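Local coordinates for protein ribose-phosphate pyrophosphokinase (Thermus thermophilus, PDB 7PN0) that probably catalyses the transfer of a diphosphate group from ATP to ribose 5-phosphate, yielding phosphoribosyl pyrophosphate, at residues 184-192 with 202-212. Numbering follows the deposited sequence.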
loop_
_atom_site.group_PDB
_atom_site.type_symbol
_atom_site.label_atom_id
_atom_site.label_comp_id
_atom_site.label_asym_id
_atom_site.label_seq_id
_atom_site.Cartn_x
_atom_site.Cartn_y
_atom_site.Cartn_z
ATOM N N GLY A 184 -2.926 48.271 -6.265
ATOM C CA GLY A 184 -3.900 49.337 -5.960
ATOM C C GLY A 184 -4.555 49.838 -7.219
ATOM O O GLY A 184 -4.719 51.033 -7.358
ATOM N N LEU A 185 -4.925 48.938 -8.109
ATOM C CA LEU A 185 -5.434 49.257 -9.456
ATOM C C LEU A 185 -6.881 48.796 -9.535
ATOM O O LEU A 185 -7.289 47.844 -8.851
ATOM C CB LEU A 185 -4.597 48.511 -10.494
ATOM C CG LEU A 185 -3.471 49.245 -11.230
ATOM C CD1 LEU A 185 -2.938 50.461 -10.502
ATOM C CD2 LEU A 185 -2.353 48.280 -11.576
ATOM N N PRO A 186 -7.666 49.435 -10.423
ATOM C CA PRO A 186 -8.987 48.950 -10.766
ATOM C C PRO A 186 -8.849 47.635 -11.540
ATOM O O PRO A 186 -7.809 47.393 -12.120
ATOM C CB PRO A 186 -9.584 50.058 -11.657
ATOM C CG PRO A 186 -8.374 50.778 -12.238
ATOM C CD PRO A 186 -7.289 50.643 -11.182
ATOM N N LEU A 187 -9.908 46.833 -11.516
ATOM C CA LEU A 187 -10.011 45.531 -12.221
ATOM C C LEU A 187 -11.075 45.669 -13.293
ATOM O O LEU A 187 -12.136 46.185 -12.977
ATOM C CB LEU A 187 -10.351 44.435 -11.211
ATOM C CG LEU A 187 -10.441 43.016 -11.753
ATOM C CD1 LEU A 187 -9.120 42.553 -12.328
ATOM C CD2 LEU A 187 -10.906 42.060 -10.661
ATOM N N ALA A 188 -10.773 45.302 -14.531
ATOM C CA ALA A 188 -11.751 45.339 -15.635
ATOM C C ALA A 188 -11.895 43.924 -16.171
ATOM O O ALA A 188 -11.004 43.105 -15.904
ATOM C CB ALA A 188 -11.305 46.296 -16.706
ATOM N N PHE A 189 -12.960 43.677 -16.925
ATOM C CA PHE A 189 -13.210 42.395 -17.615
ATOM C C PHE A 189 -13.491 42.702 -19.079
ATOM O O PHE A 189 -14.337 43.587 -19.367
ATOM C CB PHE A 189 -14.351 41.627 -16.934
ATOM C CG PHE A 189 -14.569 40.263 -17.536
ATOM C CD1 PHE A 189 -15.351 40.089 -18.659
ATOM C CD2 PHE A 189 -13.908 39.166 -17.019
ATOM C CE1 PHE A 189 -15.474 38.838 -19.254
ATOM C CE2 PHE A 189 -14.047 37.914 -17.602
ATOM C CZ PHE A 189 -14.814 37.756 -18.730
ATOM N N ILE A 190 -12.902 41.942 -19.990
ATOM C CA ILE A 190 -13.199 42.115 -21.434
ATOM C C ILE A 190 -13.713 40.778 -21.980
ATOM O O ILE A 190 -12.978 39.776 -22.001
ATOM C CB ILE A 190 -12.004 42.752 -22.181
ATOM C CG1 ILE A 190 -12.397 43.208 -23.594
ATOM C CG2 ILE A 190 -10.776 41.837 -22.195
ATOM C CD1 ILE A 190 -11.406 44.202 -24.247
ATOM N N ASP A 191 -15.016 40.736 -22.252
ATOM C CA ASP A 191 -15.692 39.583 -22.896
ATOM C C ASP A 191 -15.438 39.751 -24.393
ATOM O O ASP A 191 -15.929 40.755 -24.963
ATOM C CB ASP A 191 -17.175 39.531 -22.500
ATOM C CG ASP A 191 -17.954 38.387 -23.132
ATOM O OD1 ASP A 191 -17.411 37.267 -23.230
ATOM O OD2 ASP A 191 -19.094 38.626 -23.532
ATOM N N LYS A 192 -14.653 38.851 -24.980
ATOM C CA LYS A 192 -14.314 38.841 -26.422
ATOM C C LYS A 192 -14.596 37.457 -27.022
ATOM O O LYS A 192 -14.811 36.504 -26.243
ATOM C CB LYS A 192 -12.863 39.275 -26.616
ATOM C CG LYS A 192 -11.883 38.782 -25.559
ATOM C CD LYS A 192 -11.120 37.549 -25.979
ATOM C CE LYS A 192 -10.680 36.728 -24.790
ATOM N NZ LYS A 192 -9.811 35.609 -25.197
ATOM N N VAL A 202 -15.114 42.410 -29.537
ATOM C CA VAL A 202 -15.409 42.855 -28.142
ATOM C C VAL A 202 -16.931 42.829 -27.939
ATOM O O VAL A 202 -17.611 43.712 -28.477
ATOM C CB VAL A 202 -14.815 44.241 -27.821
ATOM C CG1 VAL A 202 -15.017 44.596 -26.353
ATOM C CG2 VAL A 202 -13.338 44.318 -28.193
ATOM N N ARG A 203 -17.436 41.845 -27.191
ATOM C CA ARG A 203 -18.880 41.707 -26.850
ATOM C C ARG A 203 -19.210 42.666 -25.702
ATOM O O ARG A 203 -20.146 43.446 -25.840
ATOM C CB ARG A 203 -19.239 40.269 -26.452
ATOM C CG ARG A 203 -19.386 39.301 -27.620
ATOM C CD ARG A 203 -20.200 38.059 -27.261
ATOM N NE ARG A 203 -21.522 37.991 -27.889
ATOM C CZ ARG A 203 -22.219 36.871 -28.092
ATOM N NH1 ARG A 203 -21.731 35.696 -27.719
ATOM N NH2 ARG A 203 -23.408 36.927 -28.674
ATOM N N MET A 204 -18.466 42.604 -24.600
ATOM C CA MET A 204 -18.756 43.416 -23.392
ATOM C C MET A 204 -17.448 43.874 -22.750
ATOM O O MET A 204 -16.484 43.094 -22.756
ATOM C CB MET A 204 -19.542 42.592 -22.369
ATOM C CG MET A 204 -19.980 43.406 -21.180
ATOM S SD MET A 204 -21.550 42.823 -20.494
ATOM C CE MET A 204 -22.660 43.330 -21.808
ATOM N N LEU A 205 -17.448 45.079 -22.189
ATOM C CA LEU A 205 -16.382 45.588 -21.295
ATOM C C LEU A 205 -17.026 46.023 -19.983
ATOM O O LEU A 205 -18.010 46.795 -20.037
ATOM C CB LEU A 205 -15.699 46.762 -22.001
ATOM C CG LEU A 205 -14.489 47.373 -21.296
ATOM C CD1 LEU A 205 -13.302 46.415 -21.312
ATOM C CD2 LEU A 205 -14.119 48.699 -21.955
ATOM N N VAL A 206 -16.515 45.560 -18.840
ATOM C CA VAL A 206 -16.888 46.167 -17.528
ATOM C C VAL A 206 -15.604 46.684 -16.868
ATOM O O VAL A 206 -14.561 45.949 -16.886
ATOM C CB VAL A 206 -17.777 45.255 -16.642
ATOM C CG1 VAL A 206 -18.055 43.901 -17.271
ATOM C CG2 VAL A 206 -17.291 45.132 -15.207
ATOM N N GLY A 207 -15.694 47.910 -16.336
ATOM C CA GLY A 207 -14.548 48.780 -16.012
ATOM C C GLY A 207 -14.151 49.599 -17.225
ATOM O O GLY A 207 -14.798 49.480 -18.297
ATOM N N GLU A 208 -13.108 50.406 -17.080
ATOM C CA GLU A 208 -12.606 51.304 -18.144
ATOM C C GLU A 208 -11.182 50.905 -18.542
ATOM O O GLU A 208 -10.346 50.698 -17.635
ATOM C CB GLU A 208 -12.669 52.743 -17.630
ATOM C CG GLU A 208 -14.042 53.372 -17.808
ATOM C CD GLU A 208 -14.611 53.990 -16.540
ATOM O OE1 GLU A 208 -14.550 53.324 -15.482
ATOM O OE2 GLU A 208 -15.112 55.135 -16.610
ATOM N N VAL A 209 -10.905 50.844 -19.844
ATOM C CA VAL A 209 -9.509 50.673 -20.339
ATOM C C VAL A 209 -9.113 51.800 -21.297
ATOM O O VAL A 209 -7.918 51.866 -21.640
ATOM C CB VAL A 209 -9.340 49.293 -20.997
ATOM C CG1 VAL A 209 -9.727 48.192 -20.024
ATOM C CG2 VAL A 209 -10.133 49.195 -22.293
ATOM N N GLU A 210 -10.046 52.642 -21.747
ATOM C CA GLU A 210 -9.721 53.583 -22.849
ATOM C C GLU A 210 -8.594 54.505 -22.373
ATOM O O GLU A 210 -8.765 55.125 -21.316
ATOM C CB GLU A 210 -10.938 54.383 -23.311
ATOM C CG GLU A 210 -10.646 55.157 -24.585
ATOM C CD GLU A 210 -11.746 56.104 -25.013
ATOM O OE1 GLU A 210 -11.489 56.936 -25.905
ATOM O OE2 GLU A 210 -12.851 56.021 -24.440
ATOM N N GLY A 211 -7.487 54.558 -23.135
ATOM C CA GLY A 211 -6.290 55.385 -22.863
ATOM C C GLY A 211 -5.503 54.912 -21.649
ATOM O O GLY A 211 -4.606 55.666 -21.157
ATOM N N LYS A 212 -5.789 53.702 -21.155
ATOM C CA LYS A 212 -5.129 53.198 -19.922
ATOM C C LYS A 212 -4.053 52.190 -20.330
ATOM O O LYS A 212 -4.115 51.634 -21.446
ATOM C CB LYS A 212 -6.141 52.611 -18.929
ATOM C CG LYS A 212 -7.327 53.518 -18.607
ATOM C CD LYS A 212 -7.281 54.145 -17.237
ATOM C CE LYS A 212 -7.926 53.293 -16.163
ATOM N NZ LYS A 212 -8.342 54.104 -14.987
#
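A beta hairpin with a classic bulge pairs Asp191 with both Arg203 and Met204, on antiparallel strand segments. Two donors converge on Asp191 O from the same face of its carbonyl plane. Arg203 N lies 2.9 Å from Asp191 O in a strongly bent bond (135° at the hydrogen); Met204 N, 3.2 Å from the same oxygen, makes a nearly straight one (169°). Asp191 N returns a bond to Met204 O, and the regular hydrogen-bonded pair Phe189–Val206 follows, with Phe189 N 2.8 Å from Val206 O. The Asp191 carboxylate lies alongside the Arg203 side chain, OD2 3.4 Å from Arg203 CB; the guanidinium instead forms a salt bridge through NH1 with Glu193, though this side chain is poorly ordered and its position less certain. The hairpin forms one edge of the mixed sheet of a PRTase-like domain: strand 200-206 is its outermost strand within the chain, while Ala188 and Ile190 bond through their backbones to strand 163-167. On one face, Ile190 has CG1 anti to the backbone N (chi1 -168°), which sets this branch 4.1 Å from CG1 of the diagonal neighbour Val202, the two side chains crossing at about a right angle. Leu205, the non-hydrogen-bonded partner directly across, brings CD1 to 4.0 Å from Ile190 CB, and Ala233 of helix 225-236 also touches Ile190. Replacing Ile190 by an alanine would take away CG1, CG2 and CD1, and would probably leave Val202 CG1 without this packing partner and Leu205 CD1 with less to pack on. Further along, Ala188 CB meets Val209 CG1 at 4.1 Å. The opposite face, bearing Phe189, Met204 and Val206, packs against a second subunit, where the Phe189 ring meets Phe189 of that subunit edge-to-face.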